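Local coordinates for LbaCas13a H328A (C2c2) (Lachnospiraceae bacterium NK4A179, PDB 5WLH), which binds precursor CRISPR RNA, which it probably processes into guides, and is an RNA-targeting nuclease probably directed by the guide, at residues M1134-L1145 / G1170-Y1180. Sequence-based numbering, arbitrary orientation.
Sequences MNFQLGYHYACL and GAILYQICAMY
Ile1176 is a knob in a hole formed by Met1134, Gln1137, Leu1138 and His1141, at the middle of an antiparallel helix pair. The C-terminal end of helix 1106-1145 packs here against helix 1171-1180, probably within the second HEPN domain, as in other Cas13a enzymes. The short segment axes approach to 9.6 Å at 173°, so the side chains mesh along the two segments. The two methyl ends of Ile1176 divide the work. Ile1176 CG2 lies 3.9 Å from Leu1138 CG, while Ile1176 CD1 reaches 3.5 Å from His1141 CD2. The His1141 ring carries Ile1172 CD1 on one face and Tyr1140 CD2 on the other; its ND1 is hydrogen-bonded to Tyr1155, so the ring is held from several sides. Leu1138 also spreads both methyls against Cys1177, with CD1 3.6 Å from SG. Tyr456 of helix 429-458 touches Met1134 and Leu1138.

This tight core gives way to a more open end at Leu1145 and Gly1170, both partly exposed. There Leu1145 and Leu1173 meet tip to tip, and Gly1170, with positive phi, sits at the N-cap position of helix 1171-1180. Gly1170 CA comes no nearer than 4.4 Å to Leu1145 CD1.

The other end is buried and closed by Tyr1180. With Met1134 CG anti to its own backbone N (chi1 172°), the chain runs along the Tyr1180 ring. Met1134 CB sits over one face of that ring, 3.7 Å from its centroid, in a CH-pi contact, and SD makes an oblique Met-aromatic contact. Met1179 CB lies over the rim of the opposite face. A phenylalanine in place of Tyr1180 lacks the hydroxyl, and Gln1137 OE1 would probably be left without this donor. Gln1137 NE2 is hydrogen-bonded to Tyr1226 O, which limits rotation of the amide. Tyr1180 OH donates to Gln1137 OE1 at 2.6 Å, tilted 31° from the carbonyl plane.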
ATOM      1  N   MET A1134      -7.645 -15.994  -8.636  1.00 16.74           N
ATOM      2  CA  MET A1134      -9.047 -16.395  -8.642  1.00 16.99           C
ATOM      3  C   MET A1134      -9.863 -15.533  -9.585  1.00 16.41           C
ATOM      4  O   MET A1134     -10.720 -16.039 -10.323  1.00 19.17           O
ATOM      5  CB  MET A1134      -9.635 -16.318  -7.237  1.00 17.85           C
ATOM      6  CG  MET A1134     -11.134 -16.539  -7.275  1.00 22.03           C
ATOM      7  SD  MET A1134     -11.810 -16.227  -5.657  1.00 27.85           S
ATOM      8  CE  MET A1134     -11.892 -14.428  -5.667  1.00 24.55           C
ATOM      9  N   ASN A1135      -9.636 -14.210  -9.557  1.00 17.60           N
ATOM     10  CA  ASN A1135     -10.380 -13.322 -10.441  1.00 16.02           C
ATOM     11  C   ASN A1135     -10.067 -13.617 -11.907  1.00 14.61           C
ATOM     12  O   ASN A1135     -10.959 -13.556 -12.757  1.00 18.66           O
ATOM     13  CB  ASN A1135     -10.049 -11.864 -10.134  1.00 19.02           C
ATOM     14  CG  ASN A1135     -10.788 -11.336  -8.922  1.00 24.08           C
ATOM     15  OD1 ASN A1135     -11.666 -11.986  -8.382  1.00 21.25           O
ATOM     16  ND2 ASN A1135     -10.399 -10.157  -8.474  1.00 28.42           N
ATOM     17  N   PHE A1136      -8.789 -13.863 -12.224  1.00 17.43           N
ATOM     18  CA  PHE A1136      -8.438 -14.219 -13.590  1.00 17.88           C
ATOM     19  C   PHE A1136      -9.203 -15.456 -14.020  1.00 16.95           C
ATOM     20  O   PHE A1136      -9.830 -15.475 -15.088  1.00 17.29           O
ATOM     21  CB  PHE A1136      -6.940 -14.498 -13.735  1.00 15.97           C
ATOM     22  CG  PHE A1136      -6.571 -14.894 -15.131  1.00 17.56           C
ATOM     23  CD1 PHE A1136      -6.695 -16.224 -15.562  1.00 17.70           C
ATOM     24  CD2 PHE A1136      -6.167 -13.933 -16.044  1.00 20.58           C
ATOM     25  CE1 PHE A1136      -6.406 -16.564 -16.871  1.00 19.18           C
ATOM     26  CE2 PHE A1136      -5.850 -14.278 -17.356  1.00 19.51           C
ATOM     27  CZ  PHE A1136      -5.964 -15.592 -17.767  1.00 20.18           C
ATOM     28  N   GLN A1137      -9.134 -16.506 -13.200  1.00 18.79           N
ATOM     29  CA  GLN A1137      -9.826 -17.752 -13.530  1.00 19.16           C
ATOM     30  C   GLN A1137     -11.325 -17.529 -13.649  1.00 20.67           C
ATOM     31  O   GLN A1137     -11.953 -18.007 -14.594  1.00 20.76           O
ATOM     32  CB  GLN A1137      -9.529 -18.814 -12.485  1.00 16.31           C
ATOM     33  CG  GLN A1137      -8.075 -19.266 -12.509  1.00 20.14           C
ATOM     34  CD  GLN A1137      -7.751 -20.207 -11.383  1.00 24.71           C
ATOM     35  OE1 GLN A1137      -8.101 -19.962 -10.224  1.00 22.22           O
ATOM     36  NE2 GLN A1137      -7.071 -21.293 -11.711  1.00 22.23           N
ATOM     37  N   LEU A1138     -11.913 -16.789 -12.706  1.00 17.18           N
ATOM     38  CA  LEU A1138     -13.336 -16.489 -12.786  1.00 21.12           C
ATOM     39  C   LEU A1138     -13.670 -15.737 -14.058  1.00 21.11           C
ATOM     40  O   LEU A1138     -14.647 -16.052 -14.727  1.00 20.61           O
ATOM     41  CB  LEU A1138     -13.775 -15.668 -11.582  1.00 19.40           C
ATOM     42  CG  LEU A1138     -13.960 -16.496 -10.327  1.00 21.65           C
ATOM     43  CD1 LEU A1138     -14.243 -15.537  -9.164  1.00 24.89           C
ATOM     44  CD2 LEU A1138     -15.145 -17.520 -10.494  1.00 21.76           C
ATOM     45  N   GLY A1139     -12.880 -14.720 -14.400  1.00 19.57           N
ATOM     46  CA  GLY A1139     -13.208 -13.936 -15.574  1.00 19.59           C
ATOM     47  C   GLY A1139     -13.042 -14.736 -16.846  1.00 20.38           C
ATOM     48  O   GLY A1139     -13.879 -14.663 -17.752  1.00 19.77           O
ATOM     49  N   TYR A1140     -11.970 -15.519 -16.914  1.00 18.04           N
ATOM     50  CA  TYR A1140     -11.683 -16.340 -18.079  1.00 20.06           C
ATOM     51  C   TYR A1140     -12.749 -17.421 -18.262  1.00 20.25           C
ATOM     52  O   TYR A1140     -13.314 -17.578 -19.350  1.00 22.41           O
ATOM     53  CB  TYR A1140     -10.291 -16.934 -17.902  1.00 18.69           C
ATOM     54  CG  TYR A1140      -9.878 -17.918 -18.948  1.00 19.16           C
ATOM     55  CD1 TYR A1140      -9.246 -17.490 -20.103  1.00 23.45           C
ATOM     56  CD2 TYR A1140     -10.136 -19.275 -18.795  1.00 23.39           C
ATOM     57  CE1 TYR A1140      -8.843 -18.404 -21.076  1.00 21.91           C
ATOM     58  CE2 TYR A1140      -9.748 -20.195 -19.765  1.00 22.72           C
ATOM     59  CZ  TYR A1140      -9.100 -19.749 -20.898  1.00 24.26           C
ATOM     60  OH  TYR A1140      -8.707 -20.662 -21.857  1.00 25.83           O
ATOM     61  N   HIS A1141     -13.061 -18.164 -17.202  1.00 18.69           N
ATOM     62  CA  HIS A1141     -14.057 -19.221 -17.379  1.00 20.45           C
ATOM     63  C   HIS A1141     -15.465 -18.664 -17.494  1.00 23.16           C
ATOM     64  O   HIS A1141     -16.315 -19.285 -18.140  1.00 22.58           O
ATOM     65  CB  HIS A1141     -13.945 -20.229 -16.251  1.00 20.44           C
ATOM     66  CG  HIS A1141     -12.692 -21.032 -16.333  1.00 20.16           C
ATOM     67  ND1 HIS A1141     -12.529 -22.055 -17.243  1.00 20.72           N
ATOM     68  CD2 HIS A1141     -11.509 -20.903 -15.690  1.00 19.64           C
ATOM     69  CE1 HIS A1141     -11.318 -22.561 -17.115  1.00 20.93           C
ATOM     70  NE2 HIS A1141     -10.676 -21.878 -16.179  1.00 22.79           N
ATOM     71  N   TYR A1142     -15.721 -17.490 -16.915  1.00 21.03           N
ATOM     72  CA  TYR A1142     -16.978 -16.799 -17.168  1.00 18.06           C
ATOM     73  C   TYR A1142     -17.107 -16.440 -18.637  1.00 21.59           C
ATOM     74  O   TYR A1142     -18.164 -16.646 -19.254  1.00 23.05           O
ATOM     75  CB  TYR A1142     -17.069 -15.539 -16.305  1.00 18.51           C
ATOM     76  CG  TYR A1142     -18.330 -14.734 -16.475  1.00 19.69           C
ATOM     77  CD1 TYR A1142     -19.504 -15.091 -15.810  1.00 20.58           C
ATOM     78  CD2 TYR A1142     -18.342 -13.597 -17.266  1.00 20.37           C
ATOM     79  CE1 TYR A1142     -20.656 -14.317 -15.934  1.00 21.98           C
ATOM     80  CE2 TYR A1142     -19.483 -12.818 -17.392  1.00 21.24           C
ATOM     81  CZ  TYR A1142     -20.628 -13.181 -16.713  1.00 25.49           C
ATOM     82  OH  TYR A1142     -21.747 -12.405 -16.843  1.00 26.25           O
ATOM     83  N   ALA A1143     -16.041 -15.880 -19.216  1.00 22.30           N
ATOM     84  CA  ALA A1143     -16.036 -15.642 -20.652  1.00 17.41           C
ATOM     85  C   ALA A1143     -16.242 -16.939 -21.414  1.00 20.16           C
ATOM     86  O   ALA A1143     -16.969 -16.971 -22.414  1.00 25.97           O
ATOM     87  CB  ALA A1143     -14.722 -14.967 -21.073  1.00 15.78           C
ATOM     88  N   CYS A1144     -15.604 -18.016 -20.965  1.00 19.35           N
ATOM     89  CA  CYS A1144     -15.744 -19.291 -21.663  1.00 23.19           C
ATOM     90  C   CYS A1144     -17.182 -19.780 -21.599  1.00 27.05           C
ATOM     91  O   CYS A1144     -17.763 -20.197 -22.616  1.00 24.47           O
ATOM     92  CB  CYS A1144     -14.789 -20.318 -21.060  1.00 23.40           C
ATOM     93  SG  CYS A1144     -14.824 -21.911 -21.938  1.00 26.83           S
ATOM     94  N   LEU A1145     -17.778 -19.718 -20.407  1.00 22.10           N
ATOM     95  CA  LEU A1145     -19.170 -20.125 -20.245  1.00 26.79           C
ATOM     96  C   LEU A1145     -20.081 -19.365 -21.183  1.00 31.65           C
ATOM     97  O   LEU A1145     -21.096 -19.901 -21.641  1.00 32.64           O
ATOM     98  CB  LEU A1145     -19.633 -19.893 -18.806  1.00 24.55           C
ATOM     99  CG  LEU A1145     -19.401 -20.959 -17.753  1.00 31.15           C
ATOM    100  CD1 LEU A1145     -19.823 -20.412 -16.397  1.00 31.08           C
ATOM    101  CD2 LEU A1145     -20.186 -22.226 -18.076  1.00 27.98           C
ATOM    102  N   GLY A1170     -23.616 -23.264 -13.505  1.00 24.71           N
ATOM    103  CA  GLY A1170     -22.396 -22.459 -13.436  1.00 24.80           C
ATOM    104  C   GLY A1170     -21.314 -23.153 -12.635  1.00 24.13           C
ATOM    105  O   GLY A1170     -20.557 -22.491 -11.899  1.00 22.30           O
ATOM    106  N   ALA A1171     -21.219 -24.477 -12.774  1.00 21.97           N
ATOM    107  CA  ALA A1171     -20.396 -25.298 -11.893  1.00 21.55           C
ATOM    108  C   ALA A1171     -18.948 -24.842 -11.882  1.00 21.05           C
ATOM    109  O   ALA A1171     -18.333 -24.776 -10.814  1.00 21.61           O
ATOM    110  CB  ALA A1171     -20.457 -26.766 -12.323  1.00 28.18           C
ATOM    111  N   ILE A1172     -18.380 -24.549 -13.063  1.00 20.72           N
ATOM    112  CA  ILE A1172     -16.969 -24.170 -13.115  1.00 21.54           C
ATOM    113  C   ILE A1172     -16.719 -22.959 -12.229  1.00 19.85           C
ATOM    114  O   ILE A1172     -15.701 -22.885 -11.544  1.00 21.00           O
ATOM    115  CB  ILE A1172     -16.505 -23.911 -14.560  1.00 19.04           C
ATOM    116  CG1 ILE A1172     -15.035 -23.439 -14.582  1.00 19.63           C
ATOM    117  CG2 ILE A1172     -17.352 -22.892 -15.226  1.00 18.42           C
ATOM    118  CD1 ILE A1172     -14.062 -24.467 -14.153  1.00 22.67           C
ATOM    119  N   LEU A1173     -17.661 -22.017 -12.202  1.00 19.39           N
ATOM    120  CA  LEU A1173     -17.465 -20.812 -11.396  1.00 21.73           C
ATOM    121  C   LEU A1173     -17.539 -21.133  -9.914  1.00 21.74           C
ATOM    122  O   LEU A1173     -16.720 -20.651  -9.126  1.00 17.28           O
ATOM    123  CB  LEU A1173     -18.510 -19.759 -11.762  1.00 20.90           C
ATOM    124  CG  LEU A1173     -18.580 -19.345 -13.218  1.00 24.01           C
ATOM    125  CD1 LEU A1173     -19.722 -18.348 -13.416  1.00 23.26           C
ATOM    126  CD2 LEU A1173     -17.239 -18.774 -13.681  1.00 22.86           C
ATOM    127  N   TYR A1174     -18.526 -21.941  -9.521  1.00 20.26           N
ATOM    128  CA  TYR A1174     -18.603 -22.408  -8.145  1.00 20.22           C
ATOM    129  C   TYR A1174     -17.297 -23.077  -7.738  1.00 20.33           C
ATOM    130  O   TYR A1174     -16.730 -22.783  -6.681  1.00 18.13           O
ATOM    131  CB  TYR A1174     -19.785 -23.392  -7.994  1.00 18.02           C
ATOM    132  CG  TYR A1174     -19.816 -24.013  -6.618  1.00 20.62           C
ATOM    133  CD1 TYR A1174     -19.052 -25.138  -6.316  1.00 20.13           C
ATOM    134  CD2 TYR A1174     -20.577 -23.444  -5.606  1.00 22.10           C
ATOM    135  CE1 TYR A1174     -19.044 -25.672  -5.042  1.00 22.36           C
ATOM    136  CE2 TYR A1174     -20.589 -23.982  -4.316  1.00 22.18           C
ATOM    137  CZ  TYR A1174     -19.830 -25.098  -4.049  1.00 22.70           C
ATOM    138  OH  TYR A1174     -19.813 -25.609  -2.775  1.00 23.43           O
ATOM    139  N   GLN A1175     -16.804 -23.990  -8.582  1.00 19.82           N
ATOM    140  CA  GLN A1175     -15.650 -24.793  -8.208  1.00 20.57           C
ATOM    141  C   GLN A1175     -14.388 -23.952  -8.138  1.00 20.08           C
ATOM    142  O   GLN A1175     -13.509 -24.229  -7.312  1.00 18.42           O
ATOM    143  CB  GLN A1175     -15.495 -25.957  -9.191  1.00 19.27           C
ATOM    144  CG  GLN A1175     -16.712 -26.922  -9.110  1.00 18.14           C
ATOM    145  CD  GLN A1175     -16.488 -27.999  -8.073  1.00 22.20           C
ATOM    146  OE1 GLN A1175     -16.870 -27.856  -6.916  1.00 23.29           O
ATOM    147  NE2 GLN A1175     -15.807 -29.056  -8.468  1.00 25.70           N
ATOM    148  N   ILE A1176     -14.286 -22.922  -8.978  1.00 18.71           N
ATOM    149  CA  ILE A1176     -13.151 -22.012  -8.872  1.00 19.47           C
ATOM    150  C   ILE A1176     -13.159 -21.323  -7.515  1.00 19.00           C
ATOM    151  O   ILE A1176     -12.147 -21.287  -6.808  1.00 21.74           O
ATOM    152  CB  ILE A1176     -13.156 -20.986 -10.019  1.00 19.72           C
ATOM    153  CG1 ILE A1176     -12.779 -21.675 -11.339  1.00 21.84           C
ATOM    154  CG2 ILE A1176     -12.132 -19.861  -9.703  1.00 20.82           C
ATOM    155  CD1 ILE A1176     -13.024 -20.830 -12.577  1.00 19.76           C
ATOM    156  N   CYS A1177     -14.307 -20.768  -7.132  1.00 19.03           N
ATOM    157  CA  CYS A1177     -14.355 -20.032  -5.874  1.00 20.42           C
ATOM    158  C   CYS A1177     -14.172 -20.959  -4.690  1.00 21.00           C
ATOM    159  O   CYS A1177     -13.579 -20.559  -3.677  1.00 19.67           O
ATOM    160  CB  CYS A1177     -15.666 -19.260  -5.748  1.00 22.50           C
ATOM    161  SG  CYS A1177     -15.790 -17.896  -6.898  1.00 24.97           S
ATOM    162  N   ALA A1178     -14.638 -22.205  -4.802  1.00 19.42           N
ATOM    163  CA  ALA A1178     -14.453 -23.121  -3.690  1.00 22.31           C
ATOM    164  C   ALA A1178     -12.978 -23.359  -3.412  1.00 18.13           C
ATOM    165  O   ALA A1178     -12.610 -23.665  -2.280  1.00 22.29           O
ATOM    166  CB  ALA A1178     -15.176 -24.443  -3.949  1.00 21.17           C
ATOM    167  N   MET A1179     -12.115 -23.256  -4.430  1.00 18.46           N
ATOM    168  CA  MET A1179     -10.698 -23.458  -4.163  1.00 21.58           C
ATOM    169  C   MET A1179     -10.153 -22.427  -3.191  1.00 20.61           C
ATOM    170  O   MET A1179      -9.155 -22.685  -2.518  1.00 22.67           O
ATOM    171  CB  MET A1179      -9.888 -23.396  -5.457  1.00 24.05           C
ATOM    172  CG  MET A1179     -10.133 -24.552  -6.382  1.00 22.46           C
ATOM    173  SD  MET A1179      -8.890 -24.546  -7.710  1.00 24.61           S
ATOM    174  CE  MET A1179      -9.592 -23.343  -8.818  1.00 23.97           C
ATOM    175  N   TYR A1180     -10.764 -21.247  -3.132  1.00 21.82           N
ATOM    176  CA  TYR A1180     -10.187 -20.129  -2.408  1.00 19.14           C
ATOM    177  C   TYR A1180     -10.947 -19.736  -1.154  1.00 20.60           C
ATOM    178  O   TYR A1180     -10.523 -18.798  -0.464  1.00 21.02           O
ATOM    179  CB  TYR A1180     -10.105 -18.913  -3.334  1.00 20.59           C
ATOM    180  CG  TYR A1180      -9.262 -19.202  -4.552  1.00 20.75           C
ATOM    181  CD1 TYR A1180      -7.880 -19.174  -4.474  1.00 22.23           C
ATOM    182  CD2 TYR A1180      -9.848 -19.510  -5.768  1.00 20.77           C
ATOM    183  CE1 TYR A1180      -7.093 -19.439  -5.588  1.00 22.85           C
ATOM    184  CE2 TYR A1180      -9.070 -19.786  -6.897  1.00 21.39           C
ATOM    185  CZ  TYR A1180      -7.693 -19.744  -6.792  1.00 25.61           C
ATOM    186  OH  TYR A1180      -6.919 -20.026  -7.895  1.00 24.51           O
TER